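Local coordinates for protein thymidine kinase (Equid herpesvirus 4, PDB 1P73) that probably catalyses the transfer of the gamma-phosphate of ATP to thymidine, giving dTMP for viral DNA synthesis through the pyrimidine salvage pathway, at residues 122-127 and 150-155; 40-45 and 89-94. All coordinates share one frame; numbering follows the deposited sequence.

Contact 1 of 2, residues 122-127 and 150-155. With 4TA (p1-(5'-adenosyl)p4-(5'-(2'-deoxy-thymidyl))tetraphosphate), chain N; SO4 (sulfate ion), chain K; SO4 (sulfate ion), chain L.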
loop_
_atom_site.group_PDB
_atom_site.type_symbol
_atom_site.label_atom_id
_atom_site.label_comp_id
_atom_site.label_asym_id
_atom_site.label_seq_id
_atom_site.Cartn_x
_atom_site.Cartn_y
_atom_site.Cartn_z
ATOM N N HIS B 122 9.709 9.368 -5.708
ATOM C CA HIS B 122 8.557 8.561 -6.091
ATOM C C HIS B 122 8.328 7.516 -4.976
ATOM O O HIS B 122 9.287 7.112 -4.307
ATOM C CB HIS B 122 8.909 7.878 -7.411
ATOM C CG HIS B 122 7.814 7.044 -7.987
ATOM N ND1 HIS B 122 7.600 5.737 -7.606
ATOM C CD2 HIS B 122 6.877 7.324 -8.926
ATOM C CE1 HIS B 122 6.573 5.248 -8.283
ATOM N NE2 HIS B 122 6.119 6.190 -9.092
ATOM N N PRO B 123 7.080 7.097 -4.741
ATOM C CA PRO B 123 6.790 5.995 -3.805
ATOM C C PRO B 123 7.670 4.736 -3.944
ATOM O O PRO B 123 7.713 3.939 -2.997
ATOM C CB PRO B 123 5.325 5.659 -4.115
ATOM C CG PRO B 123 4.741 6.961 -4.492
ATOM C CD PRO B 123 5.835 7.670 -5.285
ATOM N N VAL B 124 8.354 4.567 -5.075
ATOM C CA VAL B 124 9.293 3.462 -5.225
ATOM C C VAL B 124 10.419 3.536 -4.171
ATOM O O VAL B 124 10.883 2.493 -3.671
ATOM C CB VAL B 124 9.851 3.331 -6.707
ATOM C CG1 VAL B 124 10.960 4.350 -7.005
ATOM C CG2 VAL B 124 10.329 1.916 -6.992
ATOM N N ALA B 125 10.831 4.755 -3.810
ATOM C CA ALA B 125 11.944 4.928 -2.882
ATOM C C ALA B 125 11.691 4.269 -1.540
ATOM O O ALA B 125 12.567 3.603 -1.005
ATOM C CB ALA B 125 12.282 6.386 -2.691
ATOM N N SER B 126 10.498 4.443 -0.990
ATOM C CA SER B 126 10.247 3.940 0.365
ATOM C C SER B 126 9.565 2.574 0.410
ATOM O O SER B 126 9.581 1.911 1.433
ATOM C CB SER B 126 9.486 4.966 1.206
ATOM O OG SER B 126 8.196 5.156 0.690
ATOM N N THR B 127 8.986 2.141 -0.705
ATOM C CA THR B 127 8.367 0.821 -0.740
ATOM C C THR B 127 9.276 -0.233 -1.346
ATOM O O THR B 127 9.129 -1.418 -1.039
ATOM C CB THR B 127 6.993 0.849 -1.469
ATOM O OG1 THR B 127 7.178 1.205 -2.845
ATOM C CG2 THR B 127 6.077 1.953 -0.889
ATOM N N ALA B 150 4.701 -4.888 -1.690
ATOM C CA ALA B 150 3.308 -5.056 -2.102
ATOM C C ALA B 150 2.518 -3.753 -2.037
ATOM O O ALA B 150 1.494 -3.619 -2.714
ATOM C CB ALA B 150 2.632 -6.101 -1.295
ATOM N N THR B 151 2.998 -2.790 -1.251
ATOM C CA THR B 151 2.289 -1.530 -1.065
ATOM C C THR B 151 2.695 -0.458 -2.076
ATOM O O THR B 151 2.258 0.689 -1.974
ATOM C CB THR B 151 2.502 -0.981 0.354
ATOM O OG1 THR B 151 3.877 -0.658 0.510
ATOM C CG2 THR B 151 2.280 -2.051 1.412
ATOM N N LEU B 152 3.541 -0.806 -3.038
ATOM C CA LEU B 152 3.870 0.143 -4.093
ATOM C C LEU B 152 2.600 0.331 -4.944
ATOM O O LEU B 152 1.948 -0.647 -5.300
ATOM C CB LEU B 152 5.054 -0.370 -4.918
ATOM C CG LEU B 152 5.309 0.158 -6.331
ATOM C CD1 LEU B 152 6.024 1.510 -6.321
ATOM C CD2 LEU B 152 6.112 -0.833 -7.144
ATOM N N PRO B 153 2.213 1.570 -5.237
ATOM C CA PRO B 153 1.010 1.798 -6.045
ATOM C C PRO B 153 1.337 1.773 -7.541
ATOM O O PRO B 153 2.486 1.994 -7.908
ATOM C CB PRO B 153 0.558 3.190 -5.599
ATOM C CG PRO B 153 1.842 3.900 -5.190
ATOM C CD PRO B 153 2.849 2.839 -4.826
ATOM N N ARG B 154 0.354 1.488 -8.384
ATOM C CA ARG B 154 0.534 1.597 -9.828
ATOM C C ARG B 154 0.654 3.060 -10.262
ATOM O O ARG B 154 -0.161 3.912 -9.897
ATOM C CB ARG B 154 -0.627 0.931 -10.563
ATOM C CG ARG B 154 -0.289 0.402 -11.944
ATOM C CD ARG B 154 -1.520 0.012 -12.774
ATOM N NE ARG B 154 -2.510 1.089 -12.755
ATOM C CZ ARG B 154 -2.691 1.978 -13.728
ATOM N NH1 ARG B 154 -1.984 1.918 -14.850
ATOM N NH2 ARG B 154 -3.600 2.928 -13.569
ATOM N N GLU B 155 1.704 3.332 -11.026
ATOM C CA GLU B 155 1.896 4.605 -11.701
ATOM C C GLU B 155 0.950 4.658 -12.911
ATOM O O GLU B 155 1.088 3.858 -13.830
ATOM C CB GLU B 155 3.362 4.702 -12.168
ATOM C CG GLU B 155 3.821 6.091 -12.604
ATOM C CD GLU B 155 3.620 7.131 -11.517
ATOM O OE1 GLU B 155 3.782 6.773 -10.337
ATOM O OE2 GLU B 155 3.278 8.292 -11.834
HETATM C C5M 4TA N . 12.674 7.658 1.535
HETATM C C5 4TA N . 13.446 7.103 2.695
HETATM C C6 4TA N . 14.385 7.888 3.355
HETATM N N1 4TA N . 15.079 7.379 4.394
HETATM C C1B 4TA N . 16.063 8.207 5.109
HETATM C C2B 4TA N . 17.411 8.337 4.413
HETATM C C3B 4TA N . 17.922 9.703 4.859
HETATM O O3B 4TA N . 18.921 9.601 5.872
HETATM C C4B 4TA N . 16.707 10.439 5.414
HETATM C C5B 4TA N . 16.420 11.730 4.656
HETATM O "O5'" 4TA N . 16.467 11.515 3.241
HETATM P PD 4TA N . 16.671 12.763 2.231
HETATM O O2D 4TA N . 16.623 12.267 0.792
HETATM O O1D 4TA N . 15.729 13.836 2.726
HETATM O OCD 4TA N . 18.174 13.255 2.586
HETATM P PC 4TA N . 18.896 14.533 1.904
HETATM O O1C 4TA N . 17.981 15.737 2.013
HETATM O O2C 4TA N . 20.266 14.597 2.544
HETATM O OBC 4TA N . 19.071 14.104 0.339
HETATM P PB 4TA N . 19.071 15.092 -0.940
HETATM O O2B 4TA N . 17.784 15.856 -0.938
HETATM O O1B 4TA N . 19.548 14.337 -2.154
HETATM O OAB 4TA N . 20.261 16.101 -0.653
HETATM P PA 4TA N . 20.179 17.709 -0.748
HETATM O O1A 4TA N . 19.388 18.205 -1.937
HETATM O O2A 4TA N . 19.868 18.221 0.650
HETATM O OA 4TA N . 21.746 17.941 -1.064
HETATM C "C5'" 4TA N . 22.731 17.164 -0.362
HETATM C "C4'" 4TA N . 23.797 18.030 0.320
HETATM O "O1'" 4TA N . 24.778 18.458 -0.635
HETATM C "C1'" 4TA N . 24.639 19.852 -0.936
HETATM C "C2'" 4TA N . 23.484 20.379 -0.082
HETATM O "O2'" 4TA N . 23.758 21.653 0.484
HETATM C "C3'" 4TA N . 23.235 19.290 0.958
HETATM O "O3'" 4TA N . 23.947 19.526 2.165
HETATM N N9A 4TA N . 24.312 19.996 -2.379
HETATM C C8A 4TA N . 23.175 19.825 -3.107
HETATM N N7A 4TA N . 23.398 20.087 -4.443
HETATM C C5A 4TA N . 24.744 20.427 -4.483
HETATM C C4A 4TA N . 25.262 20.361 -3.237
HETATM N N3A 4TA N . 26.570 20.646 -2.977
HETATM C C2A 4TA N . 27.375 21.009 -3.997
HETATM N N1A 4TA N . 26.888 21.086 -5.257
HETATM C C6A 4TA N . 25.579 20.801 -5.525
HETATM N N6A 4TA N . 25.074 20.871 -6.784
HETATM O "O4'" 4TA N . 15.591 9.542 5.326
HETATM C C2 4TA N . 14.847 6.038 4.838
HETATM O O2 4TA N . 15.491 5.566 5.815
HETATM N N3 4TA N . 13.934 5.238 4.215
HETATM C C4 4TA N . 13.224 5.708 3.165
HETATM O O4 4TA N . 12.388 4.971 2.608
HETATM S S SO4 K . -5.858 2.040 -10.482
HETATM O O1 SO4 K . -6.005 2.325 -9.058
HETATM O O2 SO4 K . -4.446 2.073 -10.858
HETATM O O3 SO4 K . -6.618 3.028 -11.253
HETATM O O4 SO4 K . -6.380 0.709 -10.795
HETATM S S SO4 L . -4.133 4.928 -16.539
HETATM O O1 SO4 L . -4.482 5.175 -15.141
HETATM O O2 SO4 L . -3.019 3.994 -16.641
HETATM O O3 SO4 L . -3.756 6.207 -17.116
HETATM O O4 SO4 L . -5.289 4.383 -17.255
#

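Contact 2 of 2, residues 40-45 and 89-94. With 4TA (p1-(5'-adenosyl)p4-(5'-(2'-deoxy-thymidyl))tetraphosphate), chain N.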
loop_
_atom_site.group_PDB
_atom_site.type_symbol
_atom_site.label_atom_id
_atom_site.label_comp_id
_atom_site.label_asym_id
_atom_site.label_seq_id
_atom_site.Cartn_x
_atom_site.Cartn_y
_atom_site.Cartn_z
ATOM N N PHE B 40 7.222 19.606 -5.086
ATOM C CA PHE B 40 6.681 18.928 -3.919
ATOM C C PHE B 40 7.856 18.358 -3.142
ATOM O O PHE B 40 8.492 17.421 -3.596
ATOM C CB PHE B 40 5.709 17.805 -4.307
ATOM C CG PHE B 40 4.458 18.267 -5.032
ATOM C CD1 PHE B 40 4.482 18.529 -6.401
ATOM C CD2 PHE B 40 3.250 18.377 -4.354
ATOM C CE1 PHE B 40 3.333 18.922 -7.077
ATOM C CE2 PHE B 40 2.080 18.768 -5.024
ATOM C CZ PHE B 40 2.127 19.040 -6.391
ATOM N N PRO B 41 8.176 18.948 -1.996
ATOM C CA PRO B 41 9.334 18.516 -1.206
ATOM C C PRO B 41 9.096 17.226 -0.450
ATOM O O PRO B 41 7.985 16.711 -0.449
ATOM C CB PRO B 41 9.525 19.667 -0.217
ATOM C CG PRO B 41 8.166 20.243 -0.058
ATOM C CD PRO B 41 7.481 20.093 -1.381
ATOM N N GLU B 42 10.155 16.726 0.180
ATOM C CA GLU B 42 10.072 15.585 1.078
ATOM C C GLU B 42 9.141 15.873 2.249
ATOM O O GLU B 42 9.209 16.944 2.858
ATOM C CB GLU B 42 11.458 15.191 1.581
ATOM C CG GLU B 42 11.910 13.846 1.003
ATOM C CD GLU B 42 13.396 13.800 0.671
ATOM O OE1 GLU B 42 14.162 14.612 1.240
ATOM O OE2 GLU B 42 13.798 12.952 -0.161
ATOM N N PRO B 43 8.264 14.913 2.552
ATOM C CA PRO B 43 7.237 15.095 3.588
ATOM C C PRO B 43 7.840 15.059 5.001
ATOM O O PRO B 43 7.538 14.159 5.790
ATOM C CB PRO B 43 6.299 13.913 3.351
ATOM C CG PRO B 43 7.157 12.875 2.705
ATOM C CD PRO B 43 8.205 13.575 1.931
ATOM N N MET B 44 8.679 16.049 5.308
ATOM C CA MET B 44 9.495 16.039 6.520
ATOM C C MET B 44 8.693 16.250 7.819
ATOM O O MET B 44 8.907 15.523 8.793
ATOM C CB MET B 44 10.654 17.033 6.399
ATOM C CG MET B 44 11.756 16.849 7.432
ATOM S SD MET B 44 12.849 15.432 7.121
ATOM C CE MET B 44 13.949 16.105 5.775
ATOM N N ALA B 45 7.771 17.215 7.835
ATOM C CA ALA B 45 6.888 17.402 8.988
ATOM C C ALA B 45 6.146 16.112 9.328
ATOM O O ALA B 45 6.110 15.688 10.475
ATOM C CB ALA B 45 5.910 18.504 8.733
ATOM N N THR B 89 3.969 6.306 4.190
ATOM C CA THR B 89 2.617 6.865 4.267
ATOM C C THR B 89 2.368 8.195 3.528
ATOM O O THR B 89 1.490 8.235 2.667
ATOM C CB THR B 89 2.141 6.883 5.704
ATOM O OG1 THR B 89 2.223 5.538 6.193
ATOM C CG2 THR B 89 0.651 7.246 5.798
ATOM N N PRO B 90 3.140 9.251 3.798
ATOM C CA PRO B 90 2.898 10.543 3.137
ATOM C C PRO B 90 3.017 10.491 1.598
ATOM O O PRO B 90 2.311 11.258 0.921
ATOM C CB PRO B 90 3.987 11.436 3.713
ATOM C CG PRO B 90 5.032 10.498 4.168
ATOM C CD PRO B 90 4.302 9.316 4.703
ATOM N N TYR B 91 3.882 9.619 1.066
ATOM C CA TYR B 91 4.067 9.485 -0.378
ATOM C C TYR B 91 2.830 8.870 -0.990
ATOM O O TYR B 91 2.352 9.336 -2.012
ATOM C CB TYR B 91 5.295 8.641 -0.724
ATOM C CG TYR B 91 6.597 9.310 -0.405
ATOM C CD1 TYR B 91 7.098 10.339 -1.214
ATOM C CD2 TYR B 91 7.340 8.921 0.695
ATOM C CE1 TYR B 91 8.297 10.976 -0.918
ATOM C CE2 TYR B 91 8.554 9.538 0.988
ATOM C CZ TYR B 91 9.018 10.568 0.181
ATOM O OH TYR B 91 10.224 11.177 0.489
ATOM N N LEU B 92 2.314 7.833 -0.346
ATOM C CA LEU B 92 1.103 7.156 -0.790
ATOM C C LEU B 92 -0.092 8.106 -0.839
ATOM O O LEU B 92 -0.913 8.065 -1.759
ATOM C CB LEU B 92 0.792 6.002 0.167
ATOM C CG LEU B 92 1.729 4.794 0.116
ATOM C CD1 LEU B 92 1.164 3.646 0.947
ATOM C CD2 LEU B 92 2.009 4.360 -1.355
ATOM N N ILE B 93 -0.188 8.945 0.182
ATOM C CA ILE B 93 -1.218 9.962 0.249
ATOM C C ILE B 93 -1.083 11.030 -0.848
ATOM O O ILE B 93 -2.068 11.389 -1.487
ATOM C CB ILE B 93 -1.263 10.562 1.664
ATOM C CG1 ILE B 93 -1.753 9.484 2.634
ATOM C CG2 ILE B 93 -2.162 11.807 1.703
ATOM C CD1 ILE B 93 -1.606 9.844 4.105
ATOM N N LEU B 94 0.128 11.526 -1.068
ATOM C CA LEU B 94 0.376 12.494 -2.143
ATOM C C LEU B 94 0.023 11.904 -3.521
ATOM O O LEU B 94 -0.603 12.564 -4.340
ATOM C CB LEU B 94 1.829 12.970 -2.101
ATOM C CG LEU B 94 2.229 14.104 -3.037
ATOM C CD1 LEU B 94 1.533 15.419 -2.667
ATOM C CD2 LEU B 94 3.726 14.272 -3.052
HETATM C C5M 4TA N . 12.674 7.658 1.535
HETATM C C5 4TA N . 13.446 7.103 2.695
HETATM C C6 4TA N . 14.385 7.888 3.355
HETATM N N1 4TA N . 15.079 7.379 4.394
HETATM C C1B 4TA N . 16.063 8.207 5.109
HETATM C C2B 4TA N . 17.411 8.337 4.413
HETATM C C3B 4TA N . 17.922 9.703 4.859
HETATM O O3B 4TA N . 18.921 9.601 5.872
HETATM C C4B 4TA N . 16.707 10.439 5.414
HETATM C C5B 4TA N . 16.420 11.730 4.656
HETATM O "O5'" 4TA N . 16.467 11.515 3.241
HETATM P PD 4TA N . 16.671 12.763 2.231
HETATM O O2D 4TA N . 16.623 12.267 0.792
HETATM O O1D 4TA N . 15.729 13.836 2.726
HETATM O OCD 4TA N . 18.174 13.255 2.586
HETATM P PC 4TA N . 18.896 14.533 1.904
HETATM O O1C 4TA N . 17.981 15.737 2.013
HETATM O O2C 4TA N . 20.266 14.597 2.544
HETATM O OBC 4TA N . 19.071 14.104 0.339
HETATM P PB 4TA N . 19.071 15.092 -0.940
HETATM O O2B 4TA N . 17.784 15.856 -0.938
HETATM O O1B 4TA N . 19.548 14.337 -2.154
HETATM O OAB 4TA N . 20.261 16.101 -0.653
HETATM P PA 4TA N . 20.179 17.709 -0.748
HETATM O O1A 4TA N . 19.388 18.205 -1.937
HETATM O O2A 4TA N . 19.868 18.221 0.650
HETATM O OA 4TA N . 21.746 17.941 -1.064
HETATM C "C5'" 4TA N . 22.731 17.164 -0.362
HETATM C "C4'" 4TA N . 23.797 18.030 0.320
HETATM O "O1'" 4TA N . 24.778 18.458 -0.635
HETATM C "C1'" 4TA N . 24.639 19.852 -0.936
HETATM C "C2'" 4TA N . 23.484 20.379 -0.082
HETATM O "O2'" 4TA N . 23.758 21.653 0.484
HETATM C "C3'" 4TA N . 23.235 19.290 0.958
HETATM O "O3'" 4TA N . 23.947 19.526 2.165
HETATM N N9A 4TA N . 24.312 19.996 -2.379
HETATM C C8A 4TA N . 23.175 19.825 -3.107
HETATM N N7A 4TA N . 23.398 20.087 -4.443
HETATM C C5A 4TA N . 24.744 20.427 -4.483
HETATM C C4A 4TA N . 25.262 20.361 -3.237
HETATM N N3A 4TA N . 26.570 20.646 -2.977
HETATM C C2A 4TA N . 27.375 21.009 -3.997
HETATM N N1A 4TA N . 26.888 21.086 -5.257
HETATM C C6A 4TA N . 25.579 20.801 -5.525
HETATM N N6A 4TA N . 25.074 20.871 -6.784
HETATM O "O4'" 4TA N . 15.591 9.542 5.326
HETATM C C2 4TA N . 14.847 6.038 4.838
HETATM O O2 4TA N . 15.491 5.566 5.815
HETATM N N3 4TA N . 13.934 5.238 4.215
HETATM C C4 4TA N . 13.224 5.708 3.165
HETATM O O4 4TA N . 12.388 4.971 2.608
#

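Contact 1 of 2, residues 122-127 and 150-155
His122 and Glu155 carry the polar link between these segments, a His-carboxylate hydrogen bond. A chi1 of -178° swings the His122 ring away from its own backbone N, and chi2 of -85° turns its NE2 edge to Glu155, where NE2 donates to OE1 over 2.7 Å. The bond is bent, 147° at the hydrogen, and reaches OE1 from above the carboxylate plane. ND1 accepts from Val124 N at 2.9 Å, a capping bond in the turn that leads into helix 124-137, so the imidazole is gripped at both nitrogens. Glu155 OE1 is also hydrogen-bonded to NE2 of His95, while OE2 forms a salt bridge with Arg9. Tyr11 of the central-sheet strand 5-13 meets the His122 ring edge-to-face.

Apolar contacts pair Leu152 CD1 with Val124 CA at 4.0 Å and Pro123 CB with Pro153 CD at 3.8 Å. Thr127 is polar: its OG1 donates to Pro123 O, which Thr127 N also reaches, and approaches Leu152 CB at 3.4 Å.

With ND1 accepting, a proton sits on NE2. The bond ties the loop before strand 159-165 to the turn entering the helix, and the buried carboxylate, with Arg9 at OE2, is probably ionised.

Contact 2 of 2, residues 40-45 and 89-94
Pro43 buries the most surface here, its ring packing against both Pro90 and Tyr91 of helix 73-99. The two proline rings cross at about a right angle, with CB of Pro43 3.4 Å from CB of Pro90 and the two CG atoms nearly as near. On the tyrosine side, Pro43 CG stands over one face of the phenol ring, 4.1 Å from its centroid and 20° off the normal, a CH-pi contact displaced toward the rim. CD of the same proline lies 3.6 Å from Tyr91 CZ.

Tyr91 extends past Pro43 to Glu42, and its ring carries OH to within 3.2 Å of Glu42 CG. That methylene meets the ring at its edge, and the carboxylate plane is turned 85° from the phenol.

Pro43 is the centre of an inverse gamma turn, closed by Met44 N bonding to Glu42 O, and also occupies the N-cap position of helix 44-48. In this P-loop kinase fold the turn follows strand 37-40 and sets Glu42, the predicted proton acceptor, beside the tetraphosphate of the bound bisubstrate analogue. OE2 of Glu42 forms salt bridges with Lys20 of the ATP-binding loop and with Arg121.

Leu94, one helical turn beyond Pro90, covers the other end of the contact. Its CG is anti to the backbone N (chi1 -173°), and CD1 approaches Phe40 CD2 obliquely at 3.8 Å. Phe40 stacks on Phe119 of the neighbouring strand 115-120, while Phe328 of helix 315-332 and Trp271 of the second subunit both pack on Leu94.

Overall arrangement
Contact 2 precedes contact 1 along the chain, and their centres lie 12 Å apart. Helix 73-99 joins them. Leu92 CD2 packs 3.9 Å from Pro153 CG, while Tyr91 CD2 lies 3.9 Å from Ser126 OG, so Tyr91 bridges the phosphate-side turn of 40-45 and the first part of helix 124-137. Both contacts also touch the bound bisubstrate analogue, but at different places: Ser126 CB of contact 1 is 3.2 Å from thymine O4, whereas Glu42 of contact 2 faces the phosphate next to the thymidine. The substrate-binding residues Gln84 and Phe87 lie about 8 Å from Thr127, side chain to side chain. Each contact also packs against the second subunit of the homodimer.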